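Local coordinates for protein farnesyltransferase, putative (Trypanosoma cruzi, PDB 3WCA) that probably catalyses the condensation of two farnesyl diphosphate molecules to squalene, drawing on magnesium and a nicotinamide reductant, at residues D55-F60 / H170-L175; E137-G142 / G166-G171; V44-L49 / F277-I282; S179-V184 / L271-V276. The protein carries 1 engineered substitution. All blocks are in the same frame, centred on the assembly; numbering follows the deposited sequence.

Contact 1 (D55-F60 / H170-L175)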
loop_
_atom_site.group_PDB
_atom_site.type_symbol
_atom_site.label_atom_id
_atom_site.label_comp_id
_atom_site.label_asym_id
_atom_site.label_seq_id
_atom_site.Cartn_x
_atom_site.Cartn_y
_atom_site.Cartn_z
ATOM N N ASP A 55 -6.303 1.446 18.158
ATOM C CA ASP A 55 -7.730 1.220 17.964
ATOM C C ASP A 55 -8.205 2.050 16.785
ATOM O O ASP A 55 -8.930 1.560 15.930
ATOM C CB ASP A 55 -8.538 1.619 19.208
ATOM C CG ASP A 55 -8.247 0.735 20.410
ATOM O OD1 ASP A 55 -8.045 -0.483 20.224
ATOM O OD2 ASP A 55 -8.239 1.264 21.544
ATOM N N ALA A 56 -7.792 3.313 16.750
ATOM C CA ALA A 56 -8.191 4.211 15.677
ATOM C C ALA A 56 -7.689 3.702 14.320
ATOM O O ALA A 56 -8.436 3.675 13.337
ATOM C CB ALA A 56 -7.654 5.601 15.947
ATOM N N VAL A 57 -6.421 3.304 14.269
ATOM C CA VAL A 57 -5.841 2.797 13.033
ATOM C C VAL A 57 -6.475 1.462 12.634
ATOM O O VAL A 57 -6.713 1.212 11.450
ATOM C CB VAL A 57 -4.314 2.658 13.163
ATOM C CG1 VAL A 57 -3.750 1.836 12.021
ATOM C CG2 VAL A 57 -3.687 4.033 13.160
ATOM N N CYS A 58 -6.772 0.609 13.610
ATOM C CA CYS A 58 -7.397 -0.670 13.290
ATOM C C CYS A 58 -8.786 -0.502 12.665
ATOM O O CYS A 58 -9.148 -1.211 11.722
ATOM C CB CYS A 58 -7.525 -1.537 14.535
ATOM S SG CYS A 58 -8.520 -2.990 14.240
ATOM N N ILE A 59 -9.564 0.430 13.207
ATOM C CA ILE A 59 -10.907 0.694 12.699
ATOM C C ILE A 59 -10.826 1.362 11.329
ATOM O O ILE A 59 -11.636 1.088 10.442
ATOM C CB ILE A 59 -11.689 1.610 13.662
ATOM C CG1 ILE A 59 -11.786 0.944 15.029
ATOM C CG2 ILE A 59 -13.084 1.902 13.101
ATOM C CD1 ILE A 59 -12.268 -0.499 14.959
ATOM N N PHE A 60 -9.851 2.256 11.189
ATOM C CA PHE A 60 -9.594 2.972 9.950
ATOM C C PHE A 60 -9.334 1.963 8.832
ATOM O O PHE A 60 -9.899 2.059 7.735
ATOM C CB PHE A 60 -8.367 3.864 10.142
ATOM C CG PHE A 60 -7.912 4.564 8.898
ATOM C CD1 PHE A 60 -8.838 5.119 8.011
ATOM C CD2 PHE A 60 -6.548 4.768 8.664
ATOM C CE1 PHE A 60 -8.411 5.882 6.912
ATOM C CE2 PHE A 60 -6.111 5.525 7.575
ATOM C CZ PHE A 60 -7.051 6.091 6.694
ATOM N N HIS A 170 -2.175 9.778 3.963
ATOM C CA HIS A 170 -2.699 11.056 4.442
ATOM C C HIS A 170 -3.407 10.803 5.771
ATOM O O HIS A 170 -3.087 11.422 6.782
ATOM C CB HIS A 170 -3.702 11.658 3.442
ATOM C CG HIS A 170 -3.070 12.257 2.221
ATOM N ND1 HIS A 170 -3.684 13.238 1.472
ATOM C CD2 HIS A 170 -1.875 12.027 1.627
ATOM C CE1 HIS A 170 -2.895 13.592 0.473
ATOM N NE2 HIS A 170 -1.790 12.871 0.543
ATOM N N GLY A 171 -4.365 9.879 5.742
ATOM C CA GLY A 171 -5.130 9.522 6.924
ATOM C C GLY A 171 -4.268 9.224 8.138
ATOM O O GLY A 171 -4.465 9.826 9.195
ATOM N N LEU A 172 -3.320 8.298 7.992
ATOM C CA LEU A 172 -2.427 7.945 9.092
ATOM C C LEU A 172 -1.715 9.189 9.600
ATOM O O LEU A 172 -1.669 9.429 10.795
ATOM C CB LEU A 172 -1.386 6.899 8.655
ATOM C CG LEU A 172 -1.914 5.483 8.397
ATOM C CD1 LEU A 172 -0.776 4.569 7.948
ATOM C CD2 LEU A 172 -2.564 4.944 9.658
ATOM N N THR A 173 -1.152 9.973 8.687
ATOM C CA THR A 173 -0.447 11.186 9.069
ATOM C C THR A 173 -1.370 12.107 9.887
ATOM O O THR A 173 -0.934 12.724 10.861
ATOM C CB THR A 173 0.082 11.931 7.821
ATOM O OG1 THR A 173 0.984 11.079 7.097
ATOM C CG2 THR A 173 0.826 13.205 8.223
ATOM N N LEU A 174 -2.647 12.186 9.509
ATOM C CA LEU A 174 -3.592 13.027 10.242
ATOM C C LEU A 174 -3.967 12.385 11.582
ATOM O O LEU A 174 -4.308 13.083 12.532
ATOM C CB LEU A 174 -4.851 13.287 9.411
ATOM C CG LEU A 174 -4.679 14.146 8.152
ATOM C CD1 LEU A 174 -5.984 14.119 7.354
ATOM C CD2 LEU A 174 -4.291 15.580 8.523
ATOM N N LEU A 175 -3.920 11.060 11.659
ATOM C CA LEU A 175 -4.216 10.402 12.921
ATOM C C LEU A 175 -3.032 10.599 13.872
ATOM O O LEU A 175 -3.227 10.709 15.074
ATOM C CB LEU A 175 -4.472 8.903 12.736
ATOM C CG LEU A 175 -5.798 8.465 12.131
ATOM C CD1 LEU A 175 -5.833 6.949 12.102
ATOM C CD2 LEU A 175 -6.970 8.999 12.948
#
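The ring of F60 lies against G171 where helix 51-72 runs antiparallel to helix 154-179, two helices of the all-alpha isoprenoid synthase fold. The two short segments have axes 10.9 Å apart with 159° between their directions, a spacing that large apolar side chains fill; no hydrogen bond crosses. G171 is met first: F60 CZ is 3.9 Å from G171 CA, where a CB would strike the ring, so a residue without a side chain suits the place. With CG opposite the backbone N (chi1 175°), F60 carries its ring across to the other helix. L172 follows. Its CD2 methyl lies 3.8 Å from V57 CG2, the two side chains crossing at about a right angle, and 4.1 Å from F60 CD2. L172 also lines the farnesyl pocket and touches the bound thiodiphosphate analogue, so this leucine serves both the helix interface and the ligand. One turn after G171, L175 points toward helix 51-72. The small A56 lets this branched chain approach its backbone, while the beta-branched V57 offers it a methyl. Y128 of helix 126-147 touches both A56 and L175, and I132 of that helix touches F60, so a third helix closes over the pair. The L175 CD1 methyl has two near partners, lying 3.8 Å from V57 CG2 and 4.1 Å from F60 CD2.

Contact 2 (E137-G142 / G166-G171). With FPS (S-[(2E,6E)-3,7,11-trimethyldodeca-2,6,10-trienyl] trihydrogen thiodiphosphate), chain E.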
loop_
_atom_site.group_PDB
_atom_site.type_symbol
_atom_site.label_atom_id
_atom_site.label_comp_id
_atom_site.label_asym_id
_atom_site.label_seq_id
_atom_site.Cartn_x
_atom_site.Cartn_y
_atom_site.Cartn_z
ATOM N N GLU A 137 -14.578 8.514 2.298
ATOM C CA GLU A 137 -15.340 9.112 1.210
ATOM C C GLU A 137 -14.466 9.384 -0.021
ATOM O O GLU A 137 -14.820 9.009 -1.140
ATOM C CB GLU A 137 -15.986 10.418 1.688
ATOM C CG GLU A 137 -16.731 11.166 0.603
ATOM C CD GLU A 137 -17.650 12.245 1.153
ATOM O OE1 GLU A 137 -17.160 13.151 1.865
ATOM O OE2 GLU A 137 -18.865 12.178 0.864
ATOM N N ARG A 138 -13.332 10.046 0.180
ATOM C CA ARG A 138 -12.445 10.343 -0.930
ATOM C C ARG A 138 -11.911 9.079 -1.626
ATOM O O ARG A 138 -11.790 9.052 -2.850
ATOM C CB ARG A 138 -11.296 11.230 -0.450
ATOM C CG ARG A 138 -11.747 12.647 -0.089
ATOM C CD ARG A 138 -10.687 13.405 0.696
ATOM N NE ARG A 138 -9.496 13.693 -0.099
ATOM C CZ ARG A 138 -8.376 14.189 0.411
ATOM N NH1 ARG A 138 -8.308 14.439 1.713
ATOM N NH2 ARG A 138 -7.329 14.444 -0.371
ATOM N N MET A 139 -11.600 8.029 -0.866
ATOM C CA MET A 139 -11.105 6.796 -1.487
ATOM C C MET A 139 -12.218 6.122 -2.277
ATOM O O MET A 139 -12.001 5.607 -3.376
ATOM C CB MET A 139 -10.581 5.804 -0.440
ATOM C CG MET A 139 -10.243 4.418 -1.038
ATOM S SD MET A 139 -9.488 3.265 0.155
ATOM C CE MET A 139 -8.039 4.289 0.639
ATOM N N ALA A 140 -13.411 6.103 -1.697
ATOM C CA ALA A 140 -14.558 5.489 -2.351
ATOM C C ALA A 140 -14.836 6.141 -3.711
ATOM O O ALA A 140 -14.999 5.453 -4.717
ATOM C CB ALA A 140 -15.777 5.604 -1.459
ATOM N N ASN A 141 -14.875 7.467 -3.749
ATOM C CA ASN A 141 -15.151 8.150 -5.012
ATOM C C ASN A 141 -14.029 7.911 -6.021
ATOM O O ASN A 141 -14.278 7.796 -7.220
ATOM C CB ASN A 141 -15.386 9.638 -4.749
ATOM C CG ASN A 141 -16.658 9.878 -3.936
ATOM O OD1 ASN A 141 -16.755 10.831 -3.160
ATOM N ND2 ASN A 141 -17.642 9.004 -4.117
ATOM N N GLY A 142 -12.799 7.807 -5.523
ATOM C CA GLY A 142 -11.673 7.548 -6.399
ATOM C C GLY A 142 -11.820 6.159 -6.998
ATOM O O GLY A 142 -11.587 5.945 -8.186
ATOM N N GLY A 166 -2.147 6.156 -1.239
ATOM C CA GLY A 166 -1.625 7.460 -0.880
ATOM C C GLY A 166 -2.490 8.137 0.178
ATOM O O GLY A 166 -1.977 8.831 1.063
ATOM N N LEU A 167 -3.803 7.926 0.091
ATOM C CA LEU A 167 -4.730 8.520 1.046
ATOM C C LEU A 167 -4.623 7.859 2.425
ATOM O O LEU A 167 -4.915 8.486 3.448
ATOM C CB LEU A 167 -6.169 8.426 0.527
ATOM C CG LEU A 167 -6.575 9.479 -0.514
ATOM C CD1 LEU A 167 -7.983 9.219 -1.000
ATOM C CD2 LEU A 167 -6.488 10.869 0.118
ATOM N N VAL A 168 -4.230 6.588 2.448
ATOM C CA VAL A 168 -4.062 5.897 3.721
ATOM C C VAL A 168 -2.911 6.648 4.375
ATOM O O VAL A 168 -2.915 6.897 5.574
ATOM C CB VAL A 168 -3.670 4.417 3.520
ATOM C CG1 VAL A 168 -3.514 3.735 4.864
ATOM C CG2 VAL A 168 -4.734 3.701 2.685
ATOM N N GLY A 169 -1.938 7.036 3.556
ATOM C CA GLY A 169 -0.797 7.779 4.056
ATOM C C GLY A 169 -1.238 9.112 4.642
ATOM O O GLY A 169 -0.725 9.540 5.685
ATOM N N HIS A 170 -2.175 9.778 3.963
ATOM C CA HIS A 170 -2.699 11.056 4.442
ATOM C C HIS A 170 -3.407 10.803 5.771
ATOM O O HIS A 170 -3.087 11.422 6.782
ATOM C CB HIS A 170 -3.702 11.658 3.442
ATOM C CG HIS A 170 -3.070 12.257 2.221
ATOM N ND1 HIS A 170 -3.684 13.238 1.472
ATOM C CD2 HIS A 170 -1.875 12.027 1.627
ATOM C CE1 HIS A 170 -2.895 13.592 0.473
ATOM N NE2 HIS A 170 -1.790 12.871 0.543
ATOM N N GLY A 171 -4.365 9.879 5.742
ATOM C CA GLY A 171 -5.130 9.522 6.924
ATOM C C GLY A 171 -4.268 9.224 8.138
ATOM O O GLY A 171 -4.465 9.826 9.195
HETATM C C1 FPS E . -2.519 -3.944 0.874
HETATM S S1 FPS E . -3.395 -4.742 2.307
HETATM C C2 FPS E . -2.460 -2.400 1.083
HETATM C C3 FPS E . -1.461 -1.483 0.769
HETATM C C4 FPS E . -0.149 -1.837 0.105
HETATM C C5 FPS E . -1.714 -0.039 1.136
HETATM C C6 FPS E . -1.608 0.356 2.642
HETATM C C7 FPS E . -0.930 1.709 2.691
HETATM C C8 FPS E . -0.335 2.278 3.749
HETATM C C10 FPS E . 0.269 3.677 3.517
HETATM C C9 FPS E . -0.237 1.620 5.131
HETATM C C11 FPS E . 1.452 3.952 4.417
HETATM C C12 FPS E . 1.665 5.441 4.506
HETATM C C13 FPS E . 2.136 6.104 5.585
HETATM C C14 FPS E . 2.526 5.422 6.903
HETATM C C15 FPS E . 2.287 7.619 5.474
HETATM P PA FPS E . -2.019 -5.567 3.615
HETATM O O1A FPS E . -0.962 -4.498 4.012
HETATM O O2A FPS E . -2.781 -6.022 4.834
HETATM O O3A FPS E . -1.366 -7.039 3.149
HETATM P PB FPS E . -0.639 -7.646 1.746
HETATM O O1B FPS E . 0.641 -8.465 2.089
HETATM O O2B FPS E . -1.638 -8.638 1.046
HETATM O O3B FPS E . -0.157 -6.451 0.823
#
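L167 packs into the tight part of this contact, its CD1 methyl 3.8 Å from the backbone N of M139 and 4.3 Å from M139 CB. Beside it M139, long and flexible, bends at its last torsion (chi3 -57°) and brings CE to 3.9 Å from V168 CG2. The other branch of this valine serves the ligand: V168 CG1 is 3.7 Å from C8 of the farnesyl thiodiphosphate, and G169, with no side chain to intervene, lets its CA come within 3.4 Å of C15. The segments belong to helices 126-147 and 154-179, antiparallel members of the isoprenoid synthase helical fold, whose interior holds the farnesyl chain. L64 of helix 51-72 covers both M139 and V168, and the M139 side chain is about 6 Å from that of D68, a magnesium ligand. Toward solvent the contact is looser. There R138 stretches across L167 at about a right angle and lays one face of its guanidinium over the leucine, NH2 lying 3.7 Å from L167 CD2. Arginine suits such a border, since the flat group can cover a methyl while remaining exposed. Farther out R138 NH2 is 4.3 Å from H170 ND1, and the H170 ring packs edge-to-face with that of H162.

Contact 3 (V44-L49 / F277-I282)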
loop_
_atom_site.group_PDB
_atom_site.type_symbol
_atom_site.label_atom_id
_atom_site.label_comp_id
_atom_site.label_asym_id
_atom_site.label_seq_id
_atom_site.Cartn_x
_atom_site.Cartn_y
_atom_site.Cartn_z
ATOM N N VAL A 44 0.139 -7.423 12.143
ATOM C CA VAL A 44 1.307 -7.634 12.972
ATOM C C VAL A 44 1.917 -6.273 13.234
ATOM O O VAL A 44 2.196 -5.905 14.374
ATOM C CB VAL A 44 2.368 -8.517 12.276
ATOM C CG1 VAL A 44 3.612 -8.602 13.147
ATOM C CG2 VAL A 44 1.817 -9.916 12.024
ATOM N N VAL A 45 2.112 -5.524 12.161
ATOM C CA VAL A 45 2.718 -4.211 12.256
ATOM C C VAL A 45 1.911 -3.253 13.115
ATOM O O VAL A 45 2.478 -2.452 13.854
ATOM C CB VAL A 45 2.893 -3.591 10.859
ATOM C CG1 VAL A 45 3.676 -2.305 10.960
ATOM C CG2 VAL A 45 3.603 -4.581 9.948
ATOM N N ILE A 46 0.588 -3.332 13.017
ATOM C CA ILE A 46 -0.265 -2.449 13.779
ATOM C C ILE A 46 -0.037 -2.598 15.289
ATOM O O ILE A 46 -0.300 -1.675 16.052
ATOM C CB ILE A 46 -1.755 -2.700 13.444
ATOM C CG1 ILE A 46 -2.593 -1.492 13.870
ATOM C CG2 ILE A 46 -2.251 -3.976 14.134
ATOM C CD1 ILE A 46 -4.089 -1.686 13.670
ATOM N N MET A 47 0.475 -3.747 15.716
ATOM C CA MET A 47 0.707 -3.978 17.137
ATOM C C MET A 47 1.817 -3.109 17.717
ATOM O O MET A 47 1.972 -3.028 18.932
ATOM C CB MET A 47 1.003 -5.460 17.388
ATOM C CG MET A 47 -0.189 -6.375 17.111
ATOM S SD MET A 47 -1.690 -5.863 18.024
ATOM C CE MET A 47 -2.989 -6.506 16.942
ATOM N N GLU A 48 2.590 -2.473 16.843
ATOM C CA GLU A 48 3.673 -1.572 17.243
ATOM C C GLU A 48 3.086 -0.301 17.867
ATOM O O GLU A 48 3.740 0.382 18.660
ATOM C CB GLU A 48 4.503 -1.152 16.024
ATOM C CG GLU A 48 5.359 -2.247 15.372
ATOM C CD GLU A 48 6.323 -2.903 16.352
ATOM O OE1 GLU A 48 6.787 -2.221 17.289
ATOM O OE2 GLU A 48 6.628 -4.100 16.175
ATOM N N LEU A 49 1.852 0.016 17.493
ATOM C CA LEU A 49 1.172 1.211 17.980
ATOM C C LEU A 49 0.586 1.051 19.370
ATOM O O LEU A 49 0.166 -0.046 19.764
ATOM C CB LEU A 49 0.056 1.614 17.007
ATOM C CG LEU A 49 0.535 2.106 15.637
ATOM C CD1 LEU A 49 -0.654 2.306 14.723
ATOM C CD2 LEU A 49 1.298 3.410 15.790
ATOM N N PHE A 277 7.022 5.637 14.612
ATOM C CA PHE A 277 8.124 5.352 13.718
ATOM C C PHE A 277 8.215 3.878 13.304
ATOM O O PHE A 277 8.314 3.576 12.113
ATOM C CB PHE A 277 9.450 5.784 14.330
ATOM C CG PHE A 277 10.633 5.450 13.468
ATOM C CD1 PHE A 277 11.201 4.175 13.507
ATOM C CD2 PHE A 277 11.124 6.384 12.560
ATOM C CE1 PHE A 277 12.244 3.829 12.645
ATOM C CE2 PHE A 277 12.165 6.054 11.692
ATOM C CZ PHE A 277 12.727 4.769 11.734
ATOM N N ALA A 278 8.183 2.959 14.265
ATOM C CA ALA A 278 8.289 1.543 13.911
ATOM C C ALA A 278 7.120 1.090 13.032
ATOM O O ALA A 278 7.314 0.356 12.061
ATOM C CB ALA A 278 8.378 0.677 15.178
ATOM N N PHE A 279 5.909 1.528 13.374
ATOM C CA PHE A 279 4.713 1.177 12.609
ATOM C C PHE A 279 4.821 1.681 11.163
ATOM O O PHE A 279 4.386 1.004 10.232
ATOM C CB PHE A 279 3.464 1.787 13.264
ATOM C CG PHE A 279 2.249 1.754 12.387
ATOM C CD1 PHE A 279 1.495 0.588 12.247
ATOM C CD2 PHE A 279 1.882 2.882 11.652
ATOM C CE1 PHE A 279 0.392 0.545 11.380
ATOM C CE2 PHE A 279 0.788 2.852 10.787
ATOM C CZ PHE A 279 0.042 1.685 10.648
ATOM N N SER A 280 5.407 2.867 10.994
ATOM C CA SER A 280 5.577 3.498 9.680
ATOM C C SER A 280 6.759 2.979 8.854
ATOM O O SER A 280 6.678 2.866 7.626
ATOM C CB SER A 280 5.733 5.016 9.853
ATOM O OG SER A 280 4.561 5.598 10.426
ATOM N N ALA A 281 7.843 2.645 9.542
ATOM C CA ALA A 281 9.072 2.183 8.908
ATOM C C ALA A 281 9.086 0.753 8.401
ATOM O O ALA A 281 9.562 0.490 7.301
ATOM C CB ALA A 281 10.236 2.377 9.864
ATOM N N ILE A 282 8.581 -0.167 9.212
ATOM C CA ILE A 282 8.597 -1.576 8.860
ATOM C C ILE A 282 8.043 -1.913 7.484
ATOM O O ILE A 282 8.688 -2.618 6.723
ATOM C CB ILE A 282 7.901 -2.401 9.961
ATOM C CG1 ILE A 282 8.804 -2.401 11.207
ATOM C CG2 ILE A 282 7.589 -3.820 9.475
ATOM C CD1 ILE A 282 8.159 -3.002 12.457
#
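A short 3-10 turn, residues 46-48, lies between helix 40-45 and helix 51-72 of the isoprenoid synthase fold, and the phenyl ring of F279 of helix 274-294 packs against that turn and L49 just after it. L49 covers one face of the ring in a CH-pi contact: its CD1 methyl stands 3.7 Å from the F279 ring centroid, only 12° off the ring normal. Leucine suits this position because its other methyl is left to pack on F279 as well, with CD2 3.7 Å from F279 CB. The ring edge faces backbone: V45 O lies in the ring plane 3.6 Å from F279 CD1, and I46 CA is 3.8 Å from the same carbon. The chi1 of F279 (166°), with CG opposite the backbone N, directs the ring to this place. V45 divides its methyls between two residues of the helix, CG1 3.8 Å from F279 CD1 and CG2 4.1 Å from I282 CG2. At the partly exposed border E48 bends at chi2 and lays its chain along the helix, CG 4.1 Å from I282 CD1 and OE1 beside the methyl of the small A278. Around this core, L172 and Y176 of helix 154-179 touch F279, V57 of helix 51-72 touches L49, and F316 of helix 309-318 packs on both V45 and I282.

Contact 4 (S179-V184 / L271-V276); sequences SGLEDV and LRDPSV
E182 grips two successive backbone N-H groups with its carboxylate. OE1 accepts from R272 N at 2.8 Å and 166° through its syn lone pair, while OE2 takes D273 N at 2.9 Å, also from the syn side but somewhat out of plane. A bend at chi2 (-62°) folds the glutamate back to reach them. R272 returns the grip: its extended chain gives NE to L181 O at 3.1 Å, from above the carbonyl plane, and NH2 makes a weak bond to G180 O. The guanidinium lies over the peptide joining E182 to D183, D183 N 3.6 Å above its plane. G180, with positive phi, turns the chain after helix 154-179. D273 is the N-cap of helix 274-294, its OD1 accepting from V276 N at 3.1 Å and weakly from S275 N, which suits the short aspartate. Farther out L181 packs on the cap and the first turn of the helix, its CD1 3.8 Å from V276 CG2, and M53 of helix 51-72 touches both. On each side a charge meets main-chain polar atoms: the buried E182 carboxylate, with two N-H donors, is probably ionised, and R272 hydrogen-bonds here to carbonyls, the D183 carboxylate probably near enough to add a weak attraction.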
loop_
_atom_site.group_PDB
_atom_site.type_symbol
_atom_site.label_atom_id
_atom_site.label_comp_id
_atom_site.label_asym_id
_atom_site.label_seq_id
_atom_site.Cartn_x
_atom_site.Cartn_y
_atom_site.Cartn_z
ATOM N N SER A 179 -3.441 12.708 17.420
ATOM C CA SER A 179 -3.148 11.983 18.648
ATOM C C SER A 179 -2.210 12.747 19.570
ATOM O O SER A 179 -2.181 12.501 20.778
ATOM C CB SER A 179 -2.492 10.644 18.322
ATOM O OG SER A 179 -1.127 10.834 17.972
ATOM N N GLY A 180 -1.424 13.648 18.993
ATOM C CA GLY A 180 -0.470 14.404 19.779
ATOM C C GLY A 180 0.917 13.778 19.728
ATOM O O GLY A 180 1.920 14.454 19.996
ATOM N N LEU A 181 0.979 12.490 19.371
ATOM C CA LEU A 181 2.245 11.759 19.290
ATOM C C LEU A 181 3.262 12.414 18.362
ATOM O O LEU A 181 4.459 12.361 18.629
ATOM C CB LEU A 181 2.004 10.306 18.853
ATOM C CG LEU A 181 1.299 9.391 19.863
ATOM C CD1 LEU A 181 1.176 7.983 19.298
ATOM C CD2 LEU A 181 2.089 9.370 21.170
ATOM N N GLU A 182 2.801 13.014 17.269
ATOM C CA GLU A 182 3.717 13.690 16.347
ATOM C C GLU A 182 3.353 15.174 16.320
ATOM O O GLU A 182 2.246 15.557 16.696
ATOM C CB GLU A 182 3.615 13.120 14.925
ATOM C CG GLU A 182 4.064 11.666 14.745
ATOM C CD GLU A 182 5.522 11.424 15.071
ATOM O OE1 GLU A 182 6.359 12.312 14.827
ATOM O OE2 GLU A 182 5.843 10.322 15.558
ATOM N N ASP A 183 4.281 16.007 15.862
ATOM C CA ASP A 183 4.046 17.445 15.809
ATOM C C ASP A 183 3.077 17.864 14.699
ATOM O O ASP A 183 3.087 17.301 13.605
ATOM C CB ASP A 183 5.381 18.170 15.639
ATOM C CG ASP A 183 5.222 19.668 15.590
ATOM O OD1 ASP A 183 4.644 20.239 16.546
ATOM O OD2 ASP A 183 5.674 20.270 14.596
ATOM N N VAL A 184 2.251 18.868 14.990
ATOM C CA VAL A 184 1.260 19.376 14.038
ATOM C C VAL A 184 1.865 19.755 12.688
ATOM O O VAL A 184 1.167 19.821 11.677
ATOM C CB VAL A 184 0.532 20.626 14.595
ATOM C CG1 VAL A 184 -0.642 20.995 13.685
ATOM C CG2 VAL A 184 0.055 20.371 16.018
ATOM N N LEU A 271 9.639 11.753 11.724
ATOM C CA LEU A 271 8.894 11.163 12.840
ATOM C C LEU A 271 9.696 11.214 14.147
ATOM O O LEU A 271 10.899 10.958 14.150
ATOM C CB LEU A 271 8.524 9.714 12.515
ATOM C CG LEU A 271 7.628 9.452 11.297
ATOM C CD1 LEU A 271 7.350 7.959 11.228
ATOM C CD2 LEU A 271 6.301 10.241 11.396
ATOM N N ARG A 272 9.028 11.527 15.259
ATOM C CA ARG A 272 9.720 11.622 16.546
ATOM C C ARG A 272 9.308 10.543 17.539
ATOM O O ARG A 272 10.084 10.177 18.415
ATOM C CB ARG A 272 9.477 12.998 17.180
ATOM C CG ARG A 272 8.084 13.155 17.771
ATOM C CD ARG A 272 7.831 14.565 18.312
ATOM N NE ARG A 272 6.467 14.691 18.819
ATOM C CZ ARG A 272 5.887 15.837 19.161
ATOM N NH1 ARG A 272 6.551 16.980 19.056
ATOM N NH2 ARG A 272 4.633 15.837 19.603
ATOM N N ASP A 273 8.088 10.036 17.404
ATOM C CA ASP A 273 7.599 9.017 18.318
ATOM C C ASP A 273 8.020 7.618 17.879
ATOM O O ASP A 273 7.825 7.238 16.727
ATOM C CB ASP A 273 6.078 9.096 18.430
ATOM C CG ASP A 273 5.529 8.123 19.455
ATOM O OD1 ASP A 273 5.242 6.955 19.097
ATOM O OD2 ASP A 273 5.403 8.525 20.633
ATOM N N PRO A 274 8.609 6.839 18.797
ATOM C CA PRO A 274 9.069 5.476 18.503
ATOM C C PRO A 274 8.017 4.468 18.059
ATOM O O PRO A 274 8.311 3.609 17.240
ATOM C CB PRO A 274 9.799 5.060 19.789
ATOM C CG PRO A 274 9.212 5.961 20.858
ATOM C CD PRO A 274 9.057 7.273 20.135
ATOM N N SER A 275 6.805 4.550 18.596
ATOM C CA SER A 275 5.752 3.627 18.177
ATOM C C SER A 275 5.334 3.968 16.752
ATOM O O SER A 275 5.230 3.087 15.901
ATOM C CB SER A 275 4.523 3.725 19.089
ATOM O OG SER A 275 4.789 3.182 20.369
ATOM N N VAL A 276 5.089 5.256 16.513
ATOM C CA VAL A 276 4.676 5.737 15.205
ATOM C C VAL A 276 5.779 5.418 14.211
ATOM O O VAL A 276 5.511 4.965 13.103
ATOM C CB VAL A 276 4.415 7.273 15.212
ATOM C CG1 VAL A 276 4.242 7.788 13.770
ATOM C CG2 VAL A 276 3.156 7.596 16.043
#

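In the fold
From the N terminus, residues 44-49 open contact 3, the widest loop, and 55-60 open contact 1 on the next helix. The chain then reaches 137-142, which pairs with 166-171 to close contact 2, the shortest loop. Helix 154-179 continues into 170-175, which overlaps 166-171 at H170 and G171 and closes contact 1. Contact 2 thus lies within the span of contact 1, and contact 4, from 179-184 to 271-276, follows both in series. Directly behind it 277-282 closes contact 3, whose span holds the other three; no pair crosses. Contacts 1 and 3 touch through L172 and F279, and contacts 3 and 4 share helix 274-294, tying early helices to middle and later ones.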